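Local coordinates for Rbstp0775 protein (Geobacillus stearothermophilus, PDB 1RZ3), which is of unknown function but probably binds ATP and acts as a kinase of the uridine kinase type, at residues I17-A20 against G21-L25; K35-L38 against A39-S43. All coordinates share one frame; numbering follows the deposited sequence.

Contact 1 of 2, residues I17-A20 against G21-L25; sequences IKTA and GRLVL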
ATOM      1  N   ILE A  17      18.119   8.019   0.465  1.00 17.02           N
ATOM      2  CA  ILE A  17      18.256   6.579   0.248  1.00 16.92           C
ATOM      3  C   ILE A  17      19.072   6.255  -1.003  1.00 17.90           C
ATOM      4  O   ILE A  17      18.865   6.856  -2.066  1.00 16.41           O
ATOM      5  CB  ILE A  17      16.879   5.905   0.093  1.00 18.34           C
ATOM      6  CG1 ILE A  17      16.026   6.159   1.338  1.00 18.06           C
ATOM      7  CG2 ILE A  17      17.052   4.395  -0.127  1.00 17.60           C
ATOM      8  CD1 ILE A  17      14.605   5.664   1.197  1.00 18.30           C
ATOM      9  N   LYS A  18      19.996   5.305  -0.874  1.00 17.18           N
ATOM     10  CA  LYS A  18      20.814   4.888  -2.007  1.00 17.98           C
ATOM     11  C   LYS A  18      19.916   4.217  -3.037  1.00 18.23           C
ATOM     12  O   LYS A  18      19.169   3.297  -2.712  1.00 17.89           O
ATOM     13  CB  LYS A  18      21.893   3.895  -1.567  1.00 19.95           C
ATOM     14  CG  LYS A  18      22.721   3.334  -2.722  1.00 23.01           C
ATOM     15  CD  LYS A  18      23.497   4.436  -3.434  1.00 26.26           C
ATOM     16  CE  LYS A  18      24.355   3.887  -4.570  1.00 32.12           C
ATOM     17  NZ  LYS A  18      23.549   3.277  -5.660  1.00 33.27           N
ATOM     18  N   THR A  19      19.997   4.673  -4.281  1.00 20.84           N
ATOM     19  CA  THR A  19      19.179   4.101  -5.340  1.00 26.59           C
ATOM     20  C   THR A  19      20.010   3.342  -6.369  1.00 29.64           C
ATOM     21  O   THR A  19      21.168   3.677  -6.630  1.00 30.85           O
ATOM     22  CB  THR A  19      18.379   5.191  -6.086  1.00 28.47           C
ATOM     23  OG1 THR A  19      17.646   5.986  -5.146  1.00 29.46           O
ATOM     24  CG2 THR A  19      17.397   4.552  -7.030  1.00 30.42           C
ATOM     25  N   ALA A  20      19.400   2.308  -6.936  1.00 30.29           N
ATOM     26  CA  ALA A  20      20.013   1.474  -7.961  1.00 32.33           C
ATOM     27  C   ALA A  20      18.852   1.119  -8.877  1.00 31.62           C
ATOM     28  O   ALA A  20      18.258   0.042  -8.769  1.00 32.30           O
ATOM     29  CB  ALA A  20      20.609   0.216  -7.341  1.00 33.99           C
ATOM     30  N   GLY A  21      18.527   2.041  -9.774  1.00 29.48           N
ATOM     31  CA  GLY A  21      17.404   1.826 -10.665  1.00 29.34           C
ATOM     32  C   GLY A  21      16.190   2.434  -9.986  1.00 27.39           C
ATOM     33  O   GLY A  21      16.330   3.391  -9.228  1.00 26.39           O
ATOM     34  N   ARG A  22      15.007   1.888 -10.238  1.00 24.60           N
ATOM     35  CA  ARG A  22      13.795   2.417  -9.626  1.00 22.72           C
ATOM     36  C   ARG A  22      13.808   2.131  -8.130  1.00 22.46           C
ATOM     37  O   ARG A  22      14.235   1.058  -7.698  1.00 25.20           O
ATOM     38  CB  ARG A  22      12.550   1.763 -10.235  1.00 21.07           C
ATOM     39  CG  ARG A  22      12.334   2.027 -11.708  1.00 20.43           C
ATOM     40  CD  ARG A  22      11.162   1.216 -12.224  1.00 19.76           C
ATOM     41  NE  ARG A  22      10.963   1.386 -13.660  1.00 18.83           N
ATOM     42  CZ  ARG A  22      10.263   0.548 -14.416  1.00 20.62           C
ATOM     43  NH1 ARG A  22       9.694  -0.517 -13.869  1.00 19.48           N
ATOM     44  NH2 ARG A  22      10.143   0.763 -15.722  1.00 19.10           N
ATOM     45  N   LEU A  23      13.354   3.096  -7.344  1.00 17.72           N
ATOM     46  CA  LEU A  23      13.280   2.920  -5.900  1.00 16.95           C
ATOM     47  C   LEU A  23      11.812   2.643  -5.571  1.00 16.57           C
ATOM     48  O   LEU A  23      10.938   3.446  -5.894  1.00 16.84           O
ATOM     49  CB  LEU A  23      13.752   4.186  -5.185  1.00 17.36           C
ATOM     50  CG  LEU A  23      13.846   4.124  -3.656  1.00 18.26           C
ATOM     51  CD1 LEU A  23      14.861   3.061  -3.241  1.00 18.63           C
ATOM     52  CD2 LEU A  23      14.257   5.484  -3.123  1.00 17.68           C
ATOM     53  N   VAL A  24      11.540   1.500  -4.950  1.00 14.50           N
ATOM     54  CA  VAL A  24      10.173   1.137  -4.593  1.00 14.11           C
ATOM     55  C   VAL A  24       9.895   1.457  -3.123  1.00 14.93           C
ATOM     56  O   VAL A  24      10.521   0.896  -2.224  1.00 14.54           O
ATOM     57  CB  VAL A  24       9.918  -0.361  -4.880  1.00 14.63           C
ATOM     58  CG1 VAL A  24       8.492  -0.733  -4.526  1.00 13.91           C
ATOM     59  CG2 VAL A  24      10.198  -0.650  -6.356  1.00 17.28           C
ATOM     60  N   LEU A  25       8.951   2.366  -2.900  1.00 13.71           N
ATOM     61  CA  LEU A  25       8.591   2.815  -1.559  1.00 15.44           C
ATOM     62  C   LEU A  25       7.224   2.286  -1.160  1.00 14.52           C
ATOM     63  O   LEU A  25       6.340   2.121  -1.996  1.00 14.30           O
ATOM     64  CB  LEU A  25       8.540   4.340  -1.516  1.00 16.35           C
ATOM     65  CG  LEU A  25       9.652   5.101  -2.237  1.00 21.19           C
ATOM     66  CD1 LEU A  25       9.257   6.572  -2.380  1.00 22.41           C
ATOM     67  CD2 LEU A  25      10.953   4.953  -1.463  1.00 22.25           C
TER
HETATM   68  O   HOH W   1      16.684   1.394  -5.827  1.00 33.29           O
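T19 and L23 face each other across a bend, their CA atoms 6.0 Å apart, where the extended chain of I17-A20 reverses through G21 and R22 and enters strand 23-29. No direct hydrogen bond joins I17-A20 to G21-L25. A water bridges them instead, taking the N-H of A20 at 3.1 Å and donating to the carbonyl O of R22. G21 sits at the bend with a positive phi (92°) and psi of -150°; a CB here would be jammed against the carbonyl O of A20, a restriction that glycine escapes.

Inside the bend the contact is mostly apolar. L23 has CG anti to its backbone N (chi1 -175°), which carries its two methyls back toward the incoming chain. CD1 meets CG2 of I17 at 4.0 Å, while CD2 lies 4.2 Å from CB of I17 and 4.0 Å from OG1 of T19. The side chains of I17 and L23 cross at about a right angle. F146 touches I17 and M127 touches L23, extending this apolar patch into the sheet.

On the outer side K18 folds back, and its NZ donates to the carbonyl O of T19 at 2.6 Å, from above the carbonyl plane. R22 points away from the bend; the guanidinium at the end of its long chain bonds the carbonyl oxygens of L97 (through NH1) and of S100 and S123 (through NH2). The bend is the connection from helix 3-15 into strand 23-29, the central strand of the parallel sheet in this P-loop NTPase fold.

Contact 2 of 2, residues K35-L38 against A39-S43; sequences KTTL and ANQLS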
ATOM      1  N   LYS A  35      -2.907   7.172   5.178  1.00 28.46           N
ATOM      2  CA  LYS A  35      -1.911   6.688   4.222  1.00 29.18           C
ATOM      3  C   LYS A  35      -2.084   7.280   2.834  1.00 26.77           C
ATOM      4  O   LYS A  35      -1.119   7.711   2.206  1.00 23.96           O
ATOM      5  CB  LYS A  35      -1.986   5.170   4.074  1.00 30.20           C
ATOM      6  CG  LYS A  35      -1.820   4.380   5.338  1.00 36.34           C
ATOM      7  CD  LYS A  35      -1.881   2.897   5.014  1.00 39.44           C
ATOM      8  CE  LYS A  35      -3.176   2.523   4.308  1.00 40.01           C
ATOM      9  NZ  LYS A  35      -4.362   2.791   5.161  1.00 43.56           N
ATOM     10  N   THR A  36      -3.320   7.266   2.347  1.00 26.49           N
ATOM     11  CA  THR A  36      -3.610   7.769   1.015  1.00 26.97           C
ATOM     12  C   THR A  36      -3.256   9.239   0.886  1.00 27.87           C
ATOM     13  O   THR A  36      -2.663   9.657  -0.109  1.00 28.95           O
ATOM     14  CB  THR A  36      -5.094   7.551   0.658  1.00 26.98           C
ATOM     15  OG1 THR A  36      -5.369   6.145   0.626  1.00 25.55           O
ATOM     16  CG2 THR A  36      -5.411   8.147  -0.699  1.00 27.02           C
ATOM     17  N   THR A  37      -3.609  10.023   1.897  1.00 28.02           N
ATOM     18  CA  THR A  37      -3.312  11.446   1.875  1.00 29.35           C
ATOM     19  C   THR A  37      -1.807  11.661   1.949  1.00 27.43           C
ATOM     20  O   THR A  37      -1.257  12.487   1.223  1.00 27.39           O
ATOM     21  CB  THR A  37      -3.970  12.182   3.064  1.00 30.88           C
ATOM     22  OG1 THR A  37      -5.390  12.005   3.011  1.00 34.36           O
ATOM     23  CG2 THR A  37      -3.650  13.672   3.009  1.00 32.00           C
ATOM     24  N   LEU A  38      -1.143  10.918   2.829  1.00 26.99           N
ATOM     25  CA  LEU A  38       0.300  11.057   2.975  1.00 25.36           C
ATOM     26  C   LEU A  38       0.994  10.715   1.670  1.00 24.53           C
ATOM     27  O   LEU A  38       1.887  11.438   1.228  1.00 25.78           O
ATOM     28  CB  LEU A  38       0.828  10.146   4.083  1.00 27.24           C
ATOM     29  CG  LEU A  38       2.354  10.175   4.233  1.00 29.21           C
ATOM     30  CD1 LEU A  38       2.809  11.585   4.591  1.00 31.01           C
ATOM     31  CD2 LEU A  38       2.784   9.194   5.303  1.00 30.86           C
ATOM     32  N   ALA A  39       0.580   9.611   1.057  1.00 22.71           N
ATOM     33  CA  ALA A  39       1.171   9.176  -0.203  1.00 22.71           C
ATOM     34  C   ALA A  39       1.072  10.257  -1.273  1.00 22.97           C
ATOM     35  O   ALA A  39       2.064  10.590  -1.919  1.00 23.93           O
ATOM     36  CB  ALA A  39       0.492   7.905  -0.687  1.00 20.93           C
ATOM     37  N   ASN A  40      -0.124  10.808  -1.458  1.00 23.63           N
ATOM     38  CA  ASN A  40      -0.322  11.834  -2.471  1.00 23.76           C
ATOM     39  C   ASN A  40       0.486  13.099  -2.215  1.00 24.27           C
ATOM     40  O   ASN A  40       1.104  13.641  -3.131  1.00 24.34           O
ATOM     41  CB  ASN A  40      -1.807  12.173  -2.604  1.00 25.83           C
ATOM     42  CG  ASN A  40      -2.634  10.986  -3.073  1.00 27.92           C
ATOM     43  OD1 ASN A  40      -2.157  10.144  -3.836  1.00 27.40           O
ATOM     44  ND2 ASN A  40      -3.881  10.920  -2.627  1.00 29.56           N
ATOM     45  N   GLN A  41       0.491  13.570  -0.974  1.00 25.65           N
ATOM     46  CA  GLN A  41       1.243  14.774  -0.649  1.00 28.95           C
ATOM     47  C   GLN A  41       2.743  14.539  -0.784  1.00 27.36           C
ATOM     48  O   GLN A  41       3.477  15.401  -1.268  1.00 25.58           O
ATOM     49  CB  GLN A  41       0.918  15.241   0.770  1.00 32.71           C
ATOM     50  CG  GLN A  41      -0.518  15.701   0.939  1.00 40.66           C
ATOM     51  CD  GLN A  41      -0.746  16.412   2.255  1.00 44.53           C
ATOM     52  OE1 GLN A  41      -0.577  15.831   3.328  1.00 48.43           O
ATOM     53  NE2 GLN A  41      -1.129  17.681   2.180  1.00 47.43           N
ATOM     54  N   LEU A  42       3.196  13.367  -0.354  1.00 26.16           N
ATOM     55  CA  LEU A  42       4.611  13.035  -0.436  1.00 25.79           C
ATOM     56  C   LEU A  42       5.069  12.952  -1.895  1.00 23.57           C
ATOM     57  O   LEU A  42       6.101  13.512  -2.261  1.00 21.37           O
ATOM     58  CB  LEU A  42       4.883  11.705   0.273  1.00 27.15           C
ATOM     59  CG  LEU A  42       6.354  11.316   0.420  1.00 29.38           C
ATOM     60  CD1 LEU A  42       7.098  12.406   1.190  1.00 29.70           C
ATOM     61  CD2 LEU A  42       6.455   9.984   1.152  1.00 30.40           C
ATOM     62  N   SER A  43       4.296  12.261  -2.727  1.00 22.32           N
ATOM     63  CA  SER A  43       4.649  12.123  -4.134  1.00 23.20           C
ATOM     64  C   SER A  43       4.693  13.495  -4.805  1.00 24.02           C
ATOM     65  O   SER A  43       5.544  13.754  -5.655  1.00 20.03           O
ATOM     66  CB  SER A  43       3.644  11.215  -4.854  1.00 24.83           C
ATOM     67  OG  SER A  43       2.337  11.760  -4.805  1.00 27.64           O
TER
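T36 and N40 share a first torsion near -60°, but in the threonine this sets CG2 anti to the backbone N, whereas in the asparagine it sets CG beside it (chi1 -63°); the two side chains then lie side by side, CG2 of T36 3.7 Å from ND2 of N40. They belong to the first turns of helix 35-48, which begins with the lysine and threonine of a probable Walker A P-loop. T37 and Q41 repeat the pairing on the next ridge, CG2 facing OE1 at 3.8 Å, and such polar residues suit an exposed face. An alanine in place of N40 would lose the amide that lies beside CG2 of T36, and is likely to open a gap between the helix and H57 of strand 53-57. Small A39 lets the helix lie close to M129 and E131, while L38 and L42 turn their branched ends to helix 3-15. NZ of K35 bonds the carbonyl O of L30, and OG1 of T36 a carboxylate oxygen of E131. Four alpha-helical bonds tie the segments, including N40 N to T36 O at 3.1 Å. In the last of them L42 N gives its hydrogen to L38 O at 2.8 Å, nearly in line with the carbonyl bond.

Contacts 1 and 2 follow one another in the chain: 17-25 runs from the loop into the first residues of strand 23-29, and the putative P-loop then connects that strand to helix 35-48. Their centres are 18 Å apart and their nearest atoms about 6 Å apart, so they do not touch. M129 links them indirectly, meeting L25 from one and A39 and L42 from the other. Contact 1 lies at the end of the strand remote from the loop, with the side chain of R22 about 7 Å from that of D124, a calcium-binding residue, and about 9 Å from a bound calcium ion. Contact 2 holds K35 and T36, at the probable nucleotide-phosphate site.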